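Local structure of acetyl xylan esterase (Paenibacillus sp. R4, 6AGQ) at residues V60-I70 with Q156-F167. The protein probably removes acetyl groups from acetylated xylan as a cold-active esterase of the alpha/beta-hydrolase clan. Sequence-based numbering, arbitrary orientation.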
ATOM      1  N   VAL A  60       2.186  -9.802 -41.326  1.00 27.68           N
ATOM      2  CA  VAL A  60       3.314 -10.662 -41.687  1.00 27.88           C
ATOM      3  C   VAL A  60       3.284 -11.893 -40.773  1.00 30.34           C
ATOM      4  O   VAL A  60       2.985 -11.753 -39.565  1.00 28.21           O
ATOM      5  CB  VAL A  60       4.582  -9.802 -41.565  1.00 29.58           C
ATOM      6  CG1 VAL A  60       5.806 -10.605 -41.255  1.00 32.33           C
ATOM      7  CG2 VAL A  60       4.728  -8.935 -42.815  1.00 30.59           C
ATOM      8  N   VAL A  61       3.533 -13.079 -41.353  1.00 30.67           N
ATOM      9  CA  VAL A  61       3.764 -14.333 -40.613  1.00 30.10           C
ATOM     10  C   VAL A  61       4.963 -15.055 -41.236  1.00 33.17           C
ATOM     11  O   VAL A  61       5.108 -15.089 -42.482  1.00 33.58           O
ATOM     12  CB  VAL A  61       2.485 -15.203 -40.472  1.00 34.43           C
ATOM     13  CG1 VAL A  61       1.877 -15.594 -41.811  1.00 37.38           C
ATOM     14  CG2 VAL A  61       2.767 -16.442 -39.635  1.00 34.04           C
ATOM     15  N   TYR A  62       5.900 -15.480 -40.384  1.00 27.67           N
ATOM     16  CA  TYR A  62       6.932 -16.409 -40.798  1.00 30.06           C
ATOM     17  C   TYR A  62       7.051 -17.558 -39.813  1.00 25.78           C
ATOM     18  O   TYR A  62       6.704 -17.431 -38.670  1.00 30.06           O
ATOM     19  CB  TYR A  62       8.295 -15.704 -41.071  1.00 26.94           C
ATOM     20  CG  TYR A  62       8.929 -15.034 -39.869  1.00 29.74           C
ATOM     21  CD1 TYR A  62       8.652 -13.701 -39.548  1.00 29.71           C
ATOM     22  CD2 TYR A  62       9.808 -15.731 -39.048  1.00 31.55           C
ATOM     23  CE1 TYR A  62       9.193 -13.119 -38.417  1.00 30.56           C
ATOM     24  CE2 TYR A  62      10.358 -15.156 -37.932  1.00 32.92           C
ATOM     25  CZ  TYR A  62      10.080 -13.833 -37.628  1.00 33.40           C
ATOM     26  OH  TYR A  62      10.642 -13.269 -36.480  1.00 34.48           O
ATOM     27  N   ASP A  63       7.587 -18.672 -40.243  1.00 25.32           N
ATOM     28  CA  ASP A  63       7.795 -19.838 -39.324  1.00 26.31           C
ATOM     29  C   ASP A  63       9.055 -19.660 -38.447  1.00 26.39           C
ATOM     30  O   ASP A  63      10.127 -19.256 -38.935  1.00 25.68           O
ATOM     31  CB  ASP A  63       7.978 -21.139 -40.106  1.00 28.65           C
ATOM     32  CG  ASP A  63       6.674 -21.668 -40.731  1.00 31.68           C
ATOM     33  OD1 ASP A  63       5.585 -21.073 -40.554  1.00 32.20           O
ATOM     34  OD2 ASP A  63       6.776 -22.717 -41.404  1.00 39.68           O
ATOM     35  N   GLY A  64       8.927 -19.999 -37.165  1.00 24.71           N
ATOM     36  CA  GLY A  64      10.083 -20.201 -36.324  1.00 29.25           C
ATOM     37  C   GLY A  64      10.762 -21.513 -36.708  1.00 29.83           C
ATOM     38  O   GLY A  64      10.273 -22.268 -37.557  1.00 28.50           O
ATOM     39  N   ALA A  65      11.869 -21.780 -36.055  1.00 32.39           N
ATOM     40  CA  ALA A  65      12.663 -22.965 -36.323  1.00 38.12           C
ATOM     41  C   ALA A  65      11.903 -24.244 -36.028  1.00 37.24           C
ATOM     42  O   ALA A  65      12.071 -25.200 -36.767  1.00 37.04           O
ATOM     43  CB  ALA A  65      13.958 -22.927 -35.531  1.00 40.25           C
ATOM     44  N   ASP A  66      11.026 -24.228 -35.019  1.00 34.68           N
ATOM     45  CA  ASP A  66      10.157 -25.378 -34.726  1.00 37.02           C
ATOM     46  C   ASP A  66       8.758 -25.308 -35.423  1.00 35.02           C
ATOM     47  O   ASP A  66       7.841 -26.041 -35.086  1.00 30.88           O
ATOM     48  CB  ASP A  66      10.039 -25.611 -33.181  1.00 38.46           C
ATOM     49  CG  ASP A  66       9.159 -24.526 -32.454  1.00 42.99           C
ATOM     50  OD1 ASP A  66       8.800 -23.501 -33.094  1.00 37.97           O
ATOM     51  OD2 ASP A  66       8.823 -24.697 -31.234  1.00 43.81           O
ATOM     52  N   GLY A  67       8.589 -24.452 -36.405  1.00 31.70           N
ATOM     53  CA  GLY A  67       7.280 -24.349 -37.070  1.00 37.31           C
ATOM     54  C   GLY A  67       6.228 -23.420 -36.452  1.00 35.85           C
ATOM     55  O   GLY A  67       5.168 -23.274 -37.018  1.00 38.27           O
ATOM     56  N   THR A  68       6.472 -22.817 -35.285  1.00 34.03           N
ATOM     57  CA  THR A  68       5.528 -21.803 -34.729  1.00 32.00           C
ATOM     58  C   THR A  68       5.341 -20.588 -35.723  1.00 31.40           C
ATOM     59  O   THR A  68       6.320 -20.033 -36.166  1.00 29.72           O
ATOM     60  CB  THR A  68       6.096 -21.253 -33.397  1.00 33.21           C
ATOM     61  OG1 THR A  68       6.490 -22.327 -32.533  1.00 35.79           O
ATOM     62  CG2 THR A  68       5.119 -20.373 -32.684  1.00 31.08           C
ATOM     63  N   PRO A  69       4.100 -20.188 -36.057  1.00 31.72           N
ATOM     64  CA  PRO A  69       3.894 -19.022 -36.910  1.00 33.56           C
ATOM     65  C   PRO A  69       4.102 -17.722 -36.145  1.00 32.67           C
ATOM     66  O   PRO A  69       3.303 -17.407 -35.273  1.00 32.46           O
ATOM     67  CB  PRO A  69       2.408 -19.145 -37.371  1.00 32.04           C
ATOM     68  CG  PRO A  69       1.760 -20.001 -36.348  1.00 35.15           C
ATOM     69  CD  PRO A  69       2.830 -20.867 -35.726  1.00 34.98           C
ATOM     70  N   ILE A  70       5.161 -16.983 -36.466  1.00 27.14           N
ATOM     71  CA  ILE A  70       5.450 -15.733 -35.766  1.00 26.75           C
ATOM     72  C   ILE A  70       4.757 -14.612 -36.503  1.00 27.05           C
ATOM     73  O   ILE A  70       5.022 -14.413 -37.659  1.00 25.77           O
ATOM     74  CB  ILE A  70       6.955 -15.422 -35.738  1.00 26.77           C
ATOM     75  CG1 ILE A  70       7.816 -16.662 -35.329  1.00 28.17           C
ATOM     76  CG2 ILE A  70       7.211 -14.185 -34.917  1.00 26.27           C
ATOM     77  CD1 ILE A  70       7.356 -17.435 -34.092  1.00 32.21           C
ATOM     78  N   GLN A 156      14.202 -21.019 -28.433  1.00 23.77           N
ATOM     79  CA  GLN A 156      13.410 -20.773 -29.595  1.00 25.21           C
ATOM     80  C   GLN A 156      13.021 -19.291 -29.730  1.00 26.90           C
ATOM     81  O   GLN A 156      12.937 -18.795 -30.868  1.00 24.06           O
ATOM     82  CB  GLN A 156      12.165 -21.686 -29.649  1.00 26.59           C
ATOM     83  CG  GLN A 156      12.494 -23.116 -30.047  1.00 28.92           C
ATOM     84  CD  GLN A 156      12.850 -23.256 -31.528  1.00 33.05           C
ATOM     85  OE1 GLN A 156      12.369 -22.498 -32.374  1.00 36.37           O
ATOM     86  NE2 GLN A 156      13.726 -24.195 -31.835  1.00 35.94           N
ATOM     87  N   VAL A 157      12.893 -18.532 -28.626  1.00 23.93           N
ATOM     88  CA  VAL A 157      12.654 -17.066 -28.770  1.00 22.73           C
ATOM     89  C   VAL A 157      13.803 -16.365 -29.493  1.00 22.61           C
ATOM     90  O   VAL A 157      13.579 -15.557 -30.426  1.00 23.01           O
ATOM     91  CB  VAL A 157      12.335 -16.414 -27.391  1.00 24.95           C
ATOM     92  CG1 VAL A 157      12.086 -14.940 -27.511  1.00 23.37           C
ATOM     93  CG2 VAL A 157      11.102 -17.090 -26.781  1.00 25.37           C
ATOM     94  N   TYR A 158      15.054 -16.675 -29.093  1.00 23.46           N
ATOM     95  CA  TYR A 158      16.213 -16.024 -29.707  1.00 22.72           C
ATOM     96  C   TYR A 158      16.344 -16.399 -31.156  1.00 22.86           C
ATOM     97  O   TYR A 158      16.681 -15.565 -32.010  1.00 24.50           O
ATOM     98  CB  TYR A 158      17.520 -16.322 -28.974  1.00 20.18           C
ATOM     99  CG  TYR A 158      17.687 -15.634 -27.634  1.00 20.72           C
ATOM    100  CD1 TYR A 158      16.615 -15.081 -26.944  1.00 21.25           C
ATOM    101  CD2 TYR A 158      18.910 -15.570 -27.035  1.00 20.26           C
ATOM    102  CE1 TYR A 158      16.787 -14.473 -25.715  1.00 21.12           C
ATOM    103  CE2 TYR A 158      19.049 -15.008 -25.758  1.00 21.19           C
ATOM    104  CZ  TYR A 158      18.008 -14.457 -25.135  1.00 20.11           C
ATOM    105  OH  TYR A 158      18.133 -13.886 -23.904  1.00 24.32           O
ATOM    106  N   LEU A 159      16.066 -17.647 -31.458  1.00 25.36           N
ATOM    107  CA  LEU A 159      16.039 -18.060 -32.876  1.00 25.73           C
ATOM    108  C   LEU A 159      14.963 -17.344 -33.696  1.00 24.61           C
ATOM    109  O   LEU A 159      15.206 -17.010 -34.858  1.00 24.47           O
ATOM    110  CB  LEU A 159      15.827 -19.593 -32.958  1.00 24.73           C
ATOM    111  CG  LEU A 159      16.965 -20.397 -32.378  1.00 27.52           C
ATOM    112  CD1 LEU A 159      16.632 -21.879 -32.421  1.00 28.80           C
ATOM    113  CD2 LEU A 159      18.309 -20.164 -33.060  1.00 30.75           C
ATOM    114  N   ASP A 160      13.750 -17.191 -33.156  1.00 26.37           N
ATOM    115  CA  ASP A 160      12.681 -16.384 -33.848  1.00 27.49           C
ATOM    116  C   ASP A 160      13.177 -14.962 -34.160  1.00 29.46           C
ATOM    117  O   ASP A 160      12.866 -14.404 -35.228  1.00 24.64           O
ATOM    118  CB  ASP A 160      11.448 -16.226 -33.013  1.00 28.29           C
ATOM    119  CG  ASP A 160      10.766 -17.557 -32.662  1.00 35.48           C
ATOM    120  OD1 ASP A 160      10.964 -18.571 -33.391  1.00 33.41           O
ATOM    121  OD2 ASP A 160      10.029 -17.596 -31.608  1.00 38.64           O
ATOM    122  N   CYS A 161      13.977 -14.409 -33.224  1.00 31.75           N
ATOM    123  CA  CYS A 161      14.507 -13.060 -33.295  1.00 30.62           C
ATOM    124  C   CYS A 161      15.566 -12.924 -34.340  1.00 31.97           C
ATOM    125  O   CYS A 161      15.725 -11.838 -34.864  1.00 28.27           O
ATOM    126  CB  CYS A 161      15.016 -12.544 -31.919  1.00 32.14           C
ATOM    127  SG  CYS A 161      13.682 -12.305 -30.697  1.00 35.76           S
ATOM    128  N   ILE A 162      16.341 -13.988 -34.571  1.00 30.16           N
ATOM    129  CA  ILE A 162      17.335 -14.020 -35.659  1.00 29.94           C
ATOM    130  C   ILE A 162      16.618 -14.225 -37.001  1.00 30.44           C
ATOM    131  O   ILE A 162      16.978 -13.658 -38.075  1.00 26.51           O
ATOM    132  CB  ILE A 162      18.379 -15.152 -35.398  1.00 33.75           C
ATOM    133  CG1 ILE A 162      19.391 -14.683 -34.319  1.00 37.11           C
ATOM    134  CG2 ILE A 162      19.105 -15.613 -36.687  1.00 36.40           C
ATOM    135  CD1 ILE A 162      20.164 -15.857 -33.705  1.00 37.79           C
ATOM    136  N   ARG A 163      15.583 -15.049 -36.949  1.00 26.12           N
ATOM    137  CA  ARG A 163      14.764 -15.237 -38.131  1.00 26.95           C
ATOM    138  C   ARG A 163      13.993 -13.967 -38.558  1.00 24.47           C
ATOM    139  O   ARG A 163      13.720 -13.824 -39.755  1.00 24.89           O
ATOM    140  CB  ARG A 163      13.864 -16.457 -37.937  1.00 27.84           C
ATOM    141  CG  ARG A 163      14.685 -17.726 -37.925  1.00 26.93           C
ATOM    142  CD  ARG A 163      13.928 -18.890 -37.339  1.00 26.80           C
ATOM    143  NE  ARG A 163      12.974 -19.441 -38.302  1.00 28.21           N
ATOM    144  CZ  ARG A 163      13.261 -20.248 -39.312  1.00 28.77           C
ATOM    145  NH1 ARG A 163      14.521 -20.676 -39.553  1.00 26.61           N
ATOM    146  NH2 ARG A 163      12.250 -20.664 -40.079  1.00 27.55           N
ATOM    147  N   ALA A 164      13.694 -13.043 -37.642  1.00 20.67           N
ATOM    148  CA  ALA A 164      13.250 -11.699 -38.035  1.00 21.77           C
ATOM    149  C   ALA A 164      14.293 -10.939 -38.885  1.00 24.20           C
ATOM    150  O   ALA A 164      13.964 -10.187 -39.771  1.00 24.59           O
ATOM    151  CB  ALA A 164      12.867 -10.882 -36.816  1.00 22.35           C
ATOM    152  N   LEU A 165      15.570 -11.146 -38.624  1.00 26.35           N
ATOM    153  CA  LEU A 165      16.609 -10.548 -39.491  1.00 27.55           C
ATOM    154  C   LEU A 165      16.628 -11.247 -40.853  1.00 30.06           C
ATOM    155  O   LEU A 165      16.817 -10.572 -41.847  1.00 29.83           O
ATOM    156  CB  LEU A 165      17.988 -10.638 -38.876  1.00 24.84           C
ATOM    157  CG  LEU A 165      18.108 -10.189 -37.425  1.00 28.74           C
ATOM    158  CD1 LEU A 165      19.474 -10.589 -36.847  1.00 30.80           C
ATOM    159  CD2 LEU A 165      17.816  -8.702 -37.284  1.00 31.14           C
ATOM    160  N   ASP A 166      16.408 -12.574 -40.899  1.00 34.41           N
ATOM    161  CA  ASP A 166      16.213 -13.332 -42.184  1.00 33.67           C
ATOM    162  C   ASP A 166      15.009 -12.759 -42.939  1.00 29.35           C
ATOM    163  O   ASP A 166      15.044 -12.648 -44.147  1.00 27.73           O
ATOM    164  CB  ASP A 166      15.910 -14.879 -42.012  1.00 36.70           C
ATOM    165  CG  ASP A 166      17.046 -15.700 -41.304  1.00 42.42           C
ATOM    166  OD1 ASP A 166      18.176 -15.208 -41.166  1.00 46.54           O
ATOM    167  OD2 ASP A 166      16.789 -16.879 -40.891  1.00 47.13           O
ATOM    168  N   PHE A 167      13.921 -12.466 -42.238  1.00 25.87           N
ATOM    169  CA  PHE A 167      12.753 -11.874 -42.920  1.00 28.27           C
ATOM    170  C   PHE A 167      13.085 -10.506 -43.521  1.00 27.50           C
ATOM    171  O   PHE A 167      12.833 -10.292 -44.729  1.00 24.69           O
ATOM    172  CB  PHE A 167      11.531 -11.719 -42.034  1.00 29.30           C
ATOM    173  CG  PHE A 167      10.376 -11.006 -42.720  1.00 31.73           C
ATOM    174  CD1 PHE A 167       9.538 -11.689 -43.594  1.00 32.72           C
ATOM    175  CD2 PHE A 167      10.159  -9.612 -42.520  1.00 30.32           C
ATOM    176  CE1 PHE A 167       8.503 -11.009 -44.245  1.00 34.15           C
ATOM    177  CE2 PHE A 167       9.119  -8.931 -43.143  1.00 30.73           C
ATOM    178  CZ  PHE A 167       8.281  -9.625 -44.007  1.00 31.74           C
TER
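Val60 turns a blunt apolar surface to Phe167: CG1 lies over one ring face, 4.1 Å from its centroid (CH-pi), and CG2 meets CZ at 3.8 Å. Beside it the Tyr62 ring lies between Ile70 CB on one face and Arg163 O on the other. Its CG sits between backbone N and carbonyl carbon (chi1 63°), placing OH to donate to Asp160 O at 2.8 Å. This oxygen also accepts from Ala164 N, from the opposite face of the carbonyl plane. Ala164 is small enough to admit the phenol, its CB 3.3 Å from Tyr62 OH.

Nearer the turn, Arg163 bends at chi3 (78°) and grips Asp63 O side-on, through NE at 2.9 Å and NH2 at 2.8 Å. Gly64 leaves room for Asp160 OD1, 3.5 Å from its CA. At the polar edge the Gln156 amide stacks on the Asp66 carboxylate, planes 14° apart, and OE1 takes a weak hydrogen bond from Asp66 N (3.4 Å).

Arg121 salt-bridges Asp66 and Asp160. Helix 153-170 covers the antiparallel end of the mixed sheet, consistent with the alpha/beta-hydrolase clan; a type I turn, Gly64 to Gly67, with an Asx turn (Thr68 N to Asp66 OD1), joins strands 55-63 and 69-77. Strand 114-118 touches Tyr62, Ala164 and Phe167; Cys161 and Ile162, facing away, touch helix 186-197.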